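Local atomic coordinates of putative short-chain dehydrogenase/reductase (Burkholderia xenovorans, PDB entry 5K9Z), a protein that probably catalyses NAD- or NADP-dependent interconversion of alcohols and carbonyl compounds, as a member of the short-chain dehydrogenase/reductase family. Residues 87-92 with 133-138; 111-116 with 158-163; 142-147 with 230-235; 217-222 with 250-255. All blocks are in the same frame, centred on the assembly; numbering follows the deposited sequence.

Contact 1: residues 87-92 with 133-138; sequences GRLDCM and RAMVKQ
Arg-88 lays one face of its guanidinium over the amide of Gln-138, with CD of Gln-138 4.2 Å above the plane, displaced toward the rim, and the two planes only 23° apart. A bend at chi3 (-60°) folds the arginine back toward Asp-90, whose carboxylate it takes side-on in a salt bridge, NH2 reaching OD1 at 2.9 Å. Leu-89 offers both of its backbone groups to Gln-138: its N donates nearly straight (168°) to OE1 at 2.9 Å, and its O accepts from NE2 at 2.7 Å. That second donor stands above the carbonyl plane of Leu-89. Two bonds thus fix the rotation of the amide, and NE2 also makes a weak bond to Ser-140 O. Next to these bonds the extended Met-135 brings CE to 3.9 Å from Leu-89 CG. The same methyl reaches Asp-90 O at 3.7 Å, while OD2 of that aspartate accepts from Val-17 N. As the chain enters its strand, Met-92 CB lies 4.1 Å from Met-135 CE. The paired amide bonds join the C-terminal part of helix 110-138 to the loop leading into strand 91-94, which runs between strands 17-21 and 141-146 in the parallel sheet.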
loop_
_atom_site.group_PDB
_atom_site.type_symbol
_atom_site.label_atom_id
_atom_site.label_comp_id
_atom_site.label_asym_id
_atom_site.label_seq_id
_atom_site.Cartn_x
_atom_site.Cartn_y
_atom_site.Cartn_z
ATOM N N GLY C 87 -14.663 -10.671 35.184
ATOM C CA GLY C 87 -15.674 -11.543 34.615
ATOM C C GLY C 87 -15.807 -11.501 33.109
ATOM O O GLY C 87 -16.545 -12.318 32.550
ATOM N N ARG C 88 -15.104 -10.601 32.426
ATOM C CA ARG C 88 -15.211 -10.503 30.976
ATOM C C ARG C 88 -13.960 -9.816 30.453
ATOM O O ARG C 88 -13.200 -9.218 31.212
ATOM C CB ARG C 88 -16.476 -9.733 30.559
ATOM C CG ARG C 88 -16.502 -8.303 31.083
ATOM C CD ARG C 88 -17.803 -7.576 30.772
ATOM N NE ARG C 88 -18.083 -7.480 29.336
ATOM C CZ ARG C 88 -18.987 -8.218 28.696
ATOM N NH1 ARG C 88 -19.711 -9.106 29.363
ATOM N NH2 ARG C 88 -19.176 -8.068 27.394
ATOM N N LEU C 89 -13.761 -9.908 29.136
ATOM C CA LEU C 89 -12.735 -9.150 28.423
ATOM C C LEU C 89 -13.365 -8.538 27.176
ATOM O O LEU C 89 -13.885 -9.264 26.322
ATOM C CB LEU C 89 -11.552 -10.031 28.032
ATOM C CG LEU C 89 -10.422 -9.300 27.309
ATOM C CD1 LEU C 89 -9.816 -8.210 28.198
ATOM C CD2 LEU C 89 -9.362 -10.290 26.859
ATOM N N ASP C 90 -13.347 -7.211 27.084
ATOM C CA ASP C 90 -13.984 -6.536 25.959
ATOM C C ASP C 90 -13.005 -6.074 24.900
ATOM O O ASP C 90 -13.363 -6.016 23.721
ATOM C CB ASP C 90 -14.778 -5.336 26.455
ATOM C CG ASP C 90 -15.898 -5.743 27.367
ATOM O OD1 ASP C 90 -16.821 -6.416 26.871
ATOM O OD2 ASP C 90 -15.866 -5.385 28.564
ATOM N N CYS C 91 -11.783 -5.731 25.294
ATOM C CA CYS C 91 -10.819 -5.169 24.367
ATOM C C CYS C 91 -9.441 -5.707 24.710
ATOM O O CYS C 91 -9.048 -5.709 25.878
ATOM C CB CYS C 91 -10.830 -3.635 24.418
ATOM S SG CYS C 91 -9.611 -2.898 23.306
ATOM N N MET C 92 -8.735 -6.209 23.703
ATOM C CA MET C 92 -7.359 -6.670 23.847
ATOM C C MET C 92 -6.457 -5.782 22.999
ATOM O O MET C 92 -6.741 -5.571 21.818
ATOM C CB MET C 92 -7.225 -8.118 23.394
ATOM C CG MET C 92 -5.793 -8.631 23.395
ATOM S SD MET C 92 -5.232 -8.975 25.063
ATOM C CE MET C 92 -3.635 -9.742 24.766
ATOM N N ARG C 133 -10.564 -16.600 22.633
ATOM C CA ARG C 133 -11.180 -17.650 23.436
ATOM C C ARG C 133 -12.157 -17.068 24.445
ATOM O O ARG C 133 -13.243 -17.615 24.658
ATOM C CB ARG C 133 -10.113 -18.471 24.159
ATOM C CG ARG C 133 -9.381 -19.473 23.306
ATOM C CD ARG C 133 -8.341 -20.246 24.159
ATOM N NE ARG C 133 -7.713 -21.307 23.384
ATOM C CZ ARG C 133 -6.924 -22.251 23.895
ATOM N NH1 ARG C 133 -6.659 -22.265 25.200
ATOM N NH2 ARG C 133 -6.404 -23.180 23.099
ATOM N N ALA C 134 -11.780 -15.975 25.105
ATOM C CA ALA C 134 -12.719 -15.349 26.032
ATOM C C ALA C 134 -13.863 -14.669 25.281
ATOM O O ALA C 134 -15.014 -14.683 25.735
ATOM C CB ALA C 134 -11.978 -14.359 26.936
ATOM N N MET C 135 -13.568 -14.086 24.121
ATOM C CA MET C 135 -14.524 -13.186 23.488
ATOM C C MET C 135 -15.591 -13.926 22.698
ATOM O O MET C 135 -16.742 -13.475 22.667
ATOM C CB MET C 135 -13.795 -12.181 22.597
ATOM C CG MET C 135 -13.004 -11.169 23.412
ATOM S SD MET C 135 -11.982 -10.157 22.338
ATOM C CE MET C 135 -11.205 -9.054 23.521
ATOM N N VAL C 136 -15.248 -15.046 22.046
ATOM C CA VAL C 136 -16.279 -15.751 21.285
ATOM C C VAL C 136 -17.367 -16.261 22.218
ATOM O O VAL C 136 -18.524 -16.395 21.807
ATOM C CB VAL C 136 -15.703 -16.894 20.416
ATOM C CG1 VAL C 136 -14.721 -16.339 19.384
ATOM C CG2 VAL C 136 -15.061 -17.967 21.266
ATOM N N LYS C 137 -17.034 -16.513 23.486
ATOM C CA LYS C 137 -18.068 -16.879 24.456
ATOM C C LYS C 137 -19.018 -15.714 24.720
ATOM O O LYS C 137 -20.232 -15.914 24.844
ATOM C CB LYS C 137 -17.428 -17.341 25.765
ATOM C CG LYS C 137 -16.625 -18.634 25.674
ATOM C CD LYS C 137 -16.035 -19.005 27.033
ATOM C CE LYS C 137 -15.198 -20.276 26.976
ATOM N NZ LYS C 137 -16.051 -21.493 26.925
ATOM N N GLN C 138 -18.483 -14.492 24.812
ATOM C CA GLN C 138 -19.314 -13.300 24.992
ATOM C C GLN C 138 -20.183 -13.006 23.772
ATOM O O GLN C 138 -21.245 -12.388 23.905
ATOM C CB GLN C 138 -18.424 -12.078 25.280
ATOM C CG GLN C 138 -17.783 -12.065 26.663
ATOM C CD GLN C 138 -16.492 -11.249 26.724
ATOM O OE1 GLN C 138 -15.706 -11.398 27.670
ATOM N NE2 GLN C 138 -16.261 -10.388 25.716
HETATM O O HOH W 1 -21.582 -9.481 25.373
#

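Contact 2: residues 111-116 with 158-163; sequences AAWHAT and PHAYTS
Trp-113 and Thr-116 of helix 110-138 both pack against the methyl of Ala-160 near the start of helix 159-179, joining two helices of the Rossmann-type short-chain dehydrogenase fold. The short helical segments run at 36° to one another, with their axes 9.6 Å apart at closest. Packing is tight around the alanine methyl: Thr-116 CG2 approaches Ala-160 CB to 3.6 Å, and Trp-113 CE3 touches the same CB at 3.8 Å. The indole comes in obliquely, its six-membered ring extending along the second helix so that CZ3 lies 3.7 Å from Ala-160 CA. With CG of Trp-113 trans to the backbone N (chi1 172°), the ring system is carried across to its neighbour. The outer edge, with the partly exposed Trp-113 and His-159, is looser. His-159 swings its imidazole away to stack on His-266 of the second subunit, and the touch between the indole and Ser-163 is doubtful because that serine has two conformers. Tyr-161, pointing away from helix 110-138, fits the tyrosine of the family's YxxxK motif, so this packing adjoins a probably catalytic position. Phe-272 of the second subunit covers the Ala-112, Ala-115 and Thr-116 side. Thr-116 OG1 accepts from Ala-101 N and donates to Ala-112 O at 2.9 Å, reaching that carbonyl from the face opposite the one used by Thr-116 N.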
loop_
_atom_site.group_PDB
_atom_site.type_symbol
_atom_site.label_atom_id
_atom_site.label_comp_id
_atom_site.label_asym_id
_atom_site.label_seq_id
_atom_site.Cartn_x
_atom_site.Cartn_y
_atom_site.Cartn_z
ATOM N N ALA C 111 19.151 -16.254 15.876
ATOM C CA ALA C 111 18.730 -15.958 17.240
ATOM C C ALA C 111 18.118 -14.562 17.329
ATOM O O ALA C 111 17.069 -14.374 17.957
ATOM C CB ALA C 111 19.922 -16.110 18.200
ATOM N N ALA C 112 18.747 -13.570 16.692
ATOM C CA ALA C 112 18.176 -12.227 16.689
ATOM C C ALA C 112 16.865 -12.187 15.910
ATOM O O ALA C 112 15.910 -11.533 16.337
ATOM C CB ALA C 112 19.174 -11.226 16.112
ATOM N N TRP C 113 16.806 -12.889 14.773
ATOM C CA TRP C 113 15.571 -12.998 13.999
ATOM C C TRP C 113 14.445 -13.575 14.853
ATOM O O TRP C 113 13.359 -12.986 14.951
ATOM C CB TRP C 113 15.847 -13.854 12.749
ATOM C CG TRP C 113 14.670 -14.232 11.916
ATOM C CD1 TRP C 113 14.009 -15.429 11.905
ATOM C CD2 TRP C 113 14.018 -13.404 10.942
ATOM N NE1 TRP C 113 12.980 -15.389 10.986
ATOM C CE2 TRP C 113 12.967 -14.157 10.386
ATOM C CE3 TRP C 113 14.228 -12.092 10.487
ATOM C CZ2 TRP C 113 12.117 -13.645 9.403
ATOM C CZ3 TRP C 113 13.385 -11.582 9.507
ATOM C CH2 TRP C 113 12.334 -12.355 8.986
ATOM N N HIS C 114 14.702 -14.720 15.506
ATOM C CA HIS C 114 13.673 -15.387 16.302
ATOM C C HIS C 114 13.279 -14.582 17.536
ATOM O O HIS C 114 12.097 -14.550 17.897
ATOM C CB HIS C 114 14.130 -16.795 16.717
ATOM C CG HIS C 114 14.138 -17.774 15.585
ATOM N ND1 HIS C 114 15.239 -18.536 15.266
ATOM C CD2 HIS C 114 13.206 -18.048 14.641
ATOM C CE1 HIS C 114 14.968 -19.279 14.208
ATOM N NE2 HIS C 114 13.744 -18.993 13.802
ATOM N N ALA C 115 14.249 -13.967 18.226
ATOM C CA ALA C 115 13.904 -13.129 19.371
ATOM C C ALA C 115 12.988 -11.976 18.962
ATOM O O ALA C 115 12.045 -11.640 19.689
ATOM C CB ALA C 115 15.166 -12.577 20.037
ATOM N N THR C 116 13.264 -11.344 17.816
ATOM C CA THR C 116 12.439 -10.222 17.369
ATOM C C THR C 116 11.018 -10.685 17.070
ATOM O O THR C 116 10.047 -10.105 17.566
ATOM C CB THR C 116 13.050 -9.558 16.133
ATOM O OG1 THR C 116 14.371 -9.097 16.430
ATOM C CG2 THR C 116 12.185 -8.338 15.670
ATOM N N PRO C 158 13.726 -1.882 10.457
ATOM C CA PRO C 158 14.633 -3.014 10.240
ATOM C C PRO C 158 13.932 -4.190 9.573
ATOM O O PRO C 158 12.704 -4.260 9.502
ATOM C CB PRO C 158 15.092 -3.382 11.658
ATOM C CG PRO C 158 14.886 -2.132 12.458
ATOM C CD PRO C 158 13.675 -1.469 11.868
ATOM N N HIS C 159 14.742 -5.149 9.100
ATOM C CA HIS C 159 14.191 -6.261 8.327
ATOM C C HIS C 159 13.247 -7.110 9.164
ATOM O O HIS C 159 12.134 -7.419 8.734
ATOM C CB HIS C 159 15.304 -7.137 7.761
ATOM C CG HIS C 159 16.177 -6.439 6.771
ATOM N ND1 HIS C 159 15.671 -5.769 5.677
ATOM C CD2 HIS C 159 17.523 -6.313 6.705
ATOM C CE1 HIS C 159 16.669 -5.249 4.983
ATOM N NE2 HIS C 159 17.804 -5.570 5.582
ATOM N N ALA C 160 13.684 -7.528 10.353
ATOM C CA ALA C 160 12.812 -8.378 11.163
ATOM C C ALA C 160 11.574 -7.614 11.594
ATOM O O ALA C 160 10.454 -8.142 11.541
ATOM C CB ALA C 160 13.563 -8.910 12.382
ATOM N N TYR C 161 11.763 -6.364 12.015
ATOM C CA TYR C 161 10.646 -5.491 12.346
ATOM C C TYR C 161 9.655 -5.411 11.197
ATOM O O TYR C 161 8.455 -5.636 11.379
ATOM C CB TYR C 161 11.179 -4.101 12.669
ATOM C CG TYR C 161 10.207 -3.142 13.299
ATOM C CD1 TYR C 161 9.999 -3.155 14.681
ATOM C CD2 TYR C 161 9.571 -2.152 12.540
ATOM C CE1 TYR C 161 9.161 -2.245 15.283
ATOM C CE2 TYR C 161 8.734 -1.218 13.140
ATOM C CZ TYR C 161 8.526 -1.281 14.507
ATOM O OH TYR C 161 7.690 -0.376 15.105
ATOM N N THR C 162 10.155 -5.145 9.989
ATOM C CA THR C 162 9.259 -4.975 8.853
ATOM C C THR C 162 8.504 -6.274 8.553
ATOM O O THR C 162 7.294 -6.252 8.303
ATOM C CB THR C 162 10.060 -4.501 7.637
ATOM O OG1 THR C 162 10.668 -3.212 7.904
ATOM C CG2 THR C 162 9.178 -4.416 6.412
ATOM N N SER C 163 9.198 -7.417 8.588
ATOM C CA SER C 163 8.534 -8.683 8.306
ATOM C C SER C 163 7.476 -8.992 9.363
ATOM O O SER C 163 6.346 -9.395 9.038
ATOM C CB SER C 163 9.584 -9.789 8.227
ATOM O OG SER C 163 9.030 -11.025 7.851
#

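Contact 3: residues 142-147 with 230-235; sequences CILSVA and AALVYL
A central strand of the Rossmann-type parallel sheet, 141-146, is covered here by helix 225-236, and Leu-144, Leu-232 and Leu-235 carry most of the contact. Strand and helix segments run nearly antiparallel, at 157°, with their axes 9.6 Å apart. Leu-144 reaches between the two helix leucines. Its CB meets Leu-232 CD2 at 3.8 Å as the two chains slide past each other in opposite directions, while its CD2 branch rests 3.8 Å from Leu-235 CB. The other branch, CD1, comes to 3.4 Å from Leu-232 O, so a methyl of the strand is pressed against the helix backbone. In Leu-144 a chi1 of -58° sets CG beside the backbone N, so that CD1 faces Leu-232 and CD2 faces Leu-235. At one end Cys-142 SG lies 3.6 Å from Leu-235 O, an oxygen that takes a hydrogen bond from Arg-185 NH2. At the other, Val-146 presents CG2 to Leu-232 CD1 at 4.0 Å, the two side chains crossing at about a right angle. No hydrogen bond crosses this buried contact. Ile-143 and Ser-145 turn from the strand to helix 110-138, so helices cover both faces of the sheet, and Val-146 O accepts from Lys-165 NZ. Such a three-layer alpha/beta/alpha sandwich is characteristic of the short-chain dehydrogenases and their Rossmann-type nucleotide-binding fold.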
loop_
_atom_site.group_PDB
_atom_site.type_symbol
_atom_site.label_atom_id
_atom_site.label_comp_id
_atom_site.label_asym_id
_atom_site.label_seq_id
_atom_site.Cartn_x
_atom_site.Cartn_y
_atom_site.Cartn_z
ATOM N N CYS C 142 -13.216 -6.800 20.933
ATOM C CA CYS C 142 -12.412 -6.059 19.981
ATOM C C CYS C 142 -10.951 -6.383 20.259
ATOM O O CYS C 142 -10.470 -6.140 21.368
ATOM C CB CYS C 142 -12.678 -4.554 20.129
ATOM S SG CYS C 142 -11.840 -3.572 18.936
ATOM N N ILE C 143 -10.249 -6.933 19.272
ATOM C CA ILE C 143 -8.834 -7.269 19.410
ATOM C C ILE C 143 -8.025 -6.313 18.542
ATOM O O ILE C 143 -8.222 -6.241 17.320
ATOM C CB ILE C 143 -8.566 -8.733 19.032
ATOM C CG1 ILE C 143 -9.420 -9.659 19.915
ATOM C CG2 ILE C 143 -7.110 -9.051 19.207
ATOM C CD1 ILE C 143 -9.369 -11.133 19.514
ATOM N N LEU C 144 -7.114 -5.582 19.167
ATOM C CA LEU C 144 -6.383 -4.515 18.491
ATOM C C LEU C 144 -4.889 -4.753 18.627
ATOM O O LEU C 144 -4.406 -5.098 19.705
ATOM C CB LEU C 144 -6.758 -3.141 19.072
ATOM C CG LEU C 144 -8.236 -2.759 19.004
ATOM C CD1 LEU C 144 -8.537 -1.488 19.790
ATOM C CD2 LEU C 144 -8.645 -2.598 17.548
ATOM N N SER C 145 -4.154 -4.572 17.531
ATOM C CA SER C 145 -2.711 -4.757 17.537
ATOM C C SER C 145 -2.035 -3.472 17.076
ATOM O O SER C 145 -2.456 -2.854 16.095
ATOM C CB SER C 145 -2.295 -5.924 16.637
ATOM O OG SER C 145 -2.901 -7.142 17.056
ATOM N N VAL C 146 -0.973 -3.079 17.769
ATOM C CA VAL C 146 -0.215 -1.888 17.384
ATOM C C VAL C 146 0.852 -2.375 16.413
ATOM O O VAL C 146 1.869 -2.960 16.819
ATOM C CB VAL C 146 0.383 -1.177 18.596
ATOM C CG1 VAL C 146 1.226 0.067 18.158
ATOM C CG2 VAL C 146 -0.739 -0.785 19.566
ATOM N N ALA C 147 0.593 -2.186 15.122
ATOM C CA ALA C 147 1.588 -2.576 14.135
ATOM C C ALA C 147 2.485 -1.365 13.913
ATOM O O ALA C 147 2.967 -0.787 14.889
ATOM C CB ALA C 147 0.932 -3.075 12.843
ATOM N N ALA C 230 -5.680 7.380 21.144
ATOM C CA ALA C 230 -6.994 7.816 20.692
ATOM C C ALA C 230 -7.465 7.022 19.491
ATOM O O ALA C 230 -8.672 6.786 19.348
ATOM C CB ALA C 230 -6.979 9.310 20.357
ATOM N N ALA C 231 -6.542 6.625 18.609
ATOM C CA ALA C 231 -6.925 5.788 17.475
ATOM C C ALA C 231 -7.422 4.431 17.949
ATOM O O ALA C 231 -8.421 3.908 17.438
ATOM C CB ALA C 231 -5.744 5.620 16.515
ATOM N N LEU C 232 -6.735 3.852 18.940
ATOM C CA LEU C 232 -7.168 2.583 19.501
ATOM C C LEU C 232 -8.519 2.720 20.185
ATOM O O LEU C 232 -9.366 1.829 20.081
ATOM C CB LEU C 232 -6.116 2.069 20.488
ATOM C CG LEU C 232 -4.813 1.619 19.841
ATOM C CD1 LEU C 232 -3.723 1.557 20.883
ATOM C CD2 LEU C 232 -4.991 0.242 19.181
ATOM N N VAL C 233 -8.730 3.811 20.924
ATOM C CA VAL C 233 -10.028 3.986 21.573
ATOM C C VAL C 233 -11.120 4.151 20.520
ATOM O O VAL C 233 -12.198 3.554 20.630
ATOM C CB VAL C 233 -9.986 5.159 22.574
ATOM C CG1 VAL C 233 -11.394 5.548 23.013
ATOM C CG2 VAL C 233 -9.158 4.756 23.808
ATOM N N TYR C 234 -10.847 4.920 19.458
ATOM C CA TYR C 234 -11.801 4.977 18.347
ATOM C C TYR C 234 -12.149 3.571 17.849
ATOM O O TYR C 234 -13.331 3.213 17.732
ATOM C CB TYR C 234 -11.266 5.822 17.192
ATOM C CG TYR C 234 -12.110 5.651 15.944
ATOM C CD1 TYR C 234 -13.407 6.159 15.877
ATOM C CD2 TYR C 234 -11.626 4.940 14.852
ATOM C CE1 TYR C 234 -14.195 5.979 14.737
ATOM C CE2 TYR C 234 -12.400 4.744 13.720
ATOM C CZ TYR C 234 -13.674 5.272 13.663
ATOM O OH TYR C 234 -14.429 5.066 12.529
ATOM N N LEU C 235 -11.130 2.751 17.574
ATOM C CA LEU C 235 -11.400 1.418 17.043
ATOM C C LEU C 235 -12.148 0.536 18.041
ATOM O O LEU C 235 -12.918 -0.342 17.624
ATOM C CB LEU C 235 -10.105 0.737 16.597
ATOM C CG LEU C 235 -9.438 1.266 15.323
ATOM C CD1 LEU C 235 -8.120 0.564 15.069
ATOM C CD2 LEU C 235 -10.355 1.122 14.119
#

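Contact 4: residues 217-222 with 250-255; sequences SPLGTP and VDSGVT
Pro-218 sets its ring against Ser-252 and Val-254, next to the planar carboxylate group of the turn that carries Ser-252. Within 250-255 that carboxylate, of Asp-251, receives Gly-253 N from well above its plane at OD1, and Thr-255 N on the syn side of OD2, 30° out of the plane. The bond between Gly-253 N and Asp-251 OD1, at 2.8 Å, makes an Asx turn within the type I' turn that presents Ser-252. Pro-218 CD is 3.6 Å from Ser-252 CB and equally 3.6 Å from Val-254 CG2, with proline and valine crossing at about a right angle, while CG lies 3.6 Å from Ser-252 O. Beside the proline, Ser-217 OG and Ser-252 OG share a hydrogen bond of 2.7 Å in which either may be the donor. A chi1 of 171° swings the Ser-217 hydroxyl toward its partner, and that oxygen also takes a weak bond from Leu-219 N. Leu-219 flanks the pair with CD1 at 3.8 Å from Ser-252 OG. Gly-220 N bonds back to Ser-217 O, closing a type I turn. Here a type I turn packs on a type I' turn with its Asx turn at the surface: the loop after helix 205-216 meets the link from strand 247-250, the last of the Rossmann-type sheet, to helix 254-257.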
loop_
_atom_site.group_PDB
_atom_site.type_symbol
_atom_site.label_atom_id
_atom_site.label_comp_id
_atom_site.label_asym_id
_atom_site.label_seq_id
_atom_site.Cartn_x
_atom_site.Cartn_y
_atom_site.Cartn_z
ATOM N N SER C 217 7.476 14.468 9.864
ATOM C CA SER C 217 6.072 14.630 9.493
ATOM C C SER C 217 5.923 15.675 8.394
ATOM O O SER C 217 6.392 16.807 8.555
ATOM C CB SER C 217 5.252 15.070 10.698
ATOM O OG SER C 217 3.937 15.423 10.299
ATOM N N PRO C 218 5.205 15.367 7.313
ATOM C CA PRO C 218 4.870 16.427 6.348
ATOM C C PRO C 218 4.039 17.529 6.977
ATOM O O PRO C 218 4.102 18.681 6.518
ATOM C CB PRO C 218 4.109 15.673 5.250
ATOM C CG PRO C 218 4.701 14.288 5.299
ATOM C CD PRO C 218 5.001 14.022 6.751
ATOM N N LEU C 219 3.314 17.228 8.055
ATOM C CA LEU C 219 2.574 18.254 8.771
ATOM C C LEU C 219 3.468 19.058 9.702
ATOM O O LEU C 219 3.021 20.074 10.244
ATOM C CB LEU C 219 1.433 17.618 9.574
ATOM C CG LEU C 219 0.356 16.934 8.716
ATOM C CD1 LEU C 219 -0.452 15.875 9.479
ATOM C CD2 LEU C 219 -0.564 17.986 8.091
ATOM N N GLY C 220 4.728 18.664 9.884
ATOM C CA GLY C 220 5.631 19.543 10.591
ATOM C C GLY C 220 5.556 19.480 12.097
ATOM O O GLY C 220 6.249 20.253 12.755
ATOM N N THR C 221 4.629 18.703 12.663
ATOM C CA THR C 221 4.427 18.541 14.098
ATOM C C THR C 221 4.626 17.082 14.522
ATOM O O THR C 221 4.380 16.169 13.729
ATOM C CB THR C 221 3.017 18.999 14.479
ATOM O OG1 THR C 221 2.078 18.290 13.657
ATOM C CG2 THR C 221 2.871 20.516 14.255
ATOM N N PRO C 222 5.032 16.835 15.769
ATOM C CA PRO C 222 5.389 15.466 16.177
ATOM C C PRO C 222 4.186 14.609 16.566
ATOM O O PRO C 222 3.256 15.061 17.241
ATOM C CB PRO C 222 6.311 15.695 17.383
ATOM C CG PRO C 222 5.831 16.973 17.967
ATOM C CD PRO C 222 5.366 17.829 16.811
ATOM N N VAL C 250 -1.448 6.089 11.096
ATOM C CA VAL C 250 -1.294 7.393 11.740
ATOM C C VAL C 250 0.150 7.811 11.486
ATOM O O VAL C 250 1.028 7.591 12.323
ATOM C CB VAL C 250 -1.610 7.354 13.244
ATOM C CG1 VAL C 250 -1.614 8.775 13.832
ATOM C CG2 VAL C 250 -2.947 6.635 13.516
ATOM N N ASP C 251 0.406 8.433 10.312
ATOM C CA ASP C 251 1.788 8.669 9.899
ATOM C C ASP C 251 1.961 9.976 9.130
ATOM O O ASP C 251 2.924 10.102 8.372
ATOM C CB ASP C 251 2.283 7.483 9.034
ATOM C CG ASP C 251 1.695 7.486 7.605
ATOM O OD1 ASP C 251 0.654 8.132 7.341
ATOM O OD2 ASP C 251 2.266 6.802 6.738
ATOM N N SER C 252 1.040 10.915 9.257
ATOM C CA SER C 252 1.100 12.181 8.536
ATOM C C SER C 252 1.096 11.992 7.026
ATOM O O SER C 252 1.485 12.901 6.300
ATOM C CB SER C 252 2.321 13.012 8.962
ATOM O OG SER C 252 2.227 13.332 10.329
ATOM N N GLY C 253 0.680 10.820 6.541
ATOM C CA GLY C 253 0.539 10.561 5.115
ATOM C C GLY C 253 1.759 10.023 4.393
ATOM O O GLY C 253 1.713 9.874 3.166
ATOM N N VAL C 254 2.826 9.658 5.116
ATOM C CA VAL C 254 4.094 9.323 4.470
ATOM C C VAL C 254 3.964 8.094 3.566
ATOM O O VAL C 254 4.551 8.050 2.475
ATOM C CB VAL C 254 5.200 9.138 5.530
ATOM C CG1 VAL C 254 6.408 8.450 4.924
ATOM C CG2 VAL C 254 5.592 10.501 6.121
ATOM N N THR C 255 3.231 7.061 4.011
ATOM C CA THR C 255 3.218 5.808 3.254
ATOM C C THR C 255 2.461 5.946 1.931
ATOM O O THR C 255 2.777 5.239 0.971
ATOM C CB THR C 255 2.613 4.657 4.083
ATOM O OG1 THR C 255 1.281 4.986 4.497
ATOM C CG2 THR C 255 3.465 4.350 5.314
#

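Contacts 1 and 3 meet directly in the sheet: Met-92 O lies 2.7 Å from Leu-144 N, probably a hydrogen bond, and Met-135 SD packs on Ile-143 CG1 at 3.6 Å. Contact 2 uses the same helix 110-138 as contact 1, yet their centres stand about 30 Å apart; its nearest atoms come within about 5 Å of contact 3. Contact 4 touches contact 3 through Ala-231 CB and Val-250 CG2, 4.2 Å apart, and lies on the opposite side of the chain's centre from contact 1, with centres about 35 Å apart. Judged by the family motif around Tyr-161, contact 2 probably lies beside the active-site region, and it borders the second subunit.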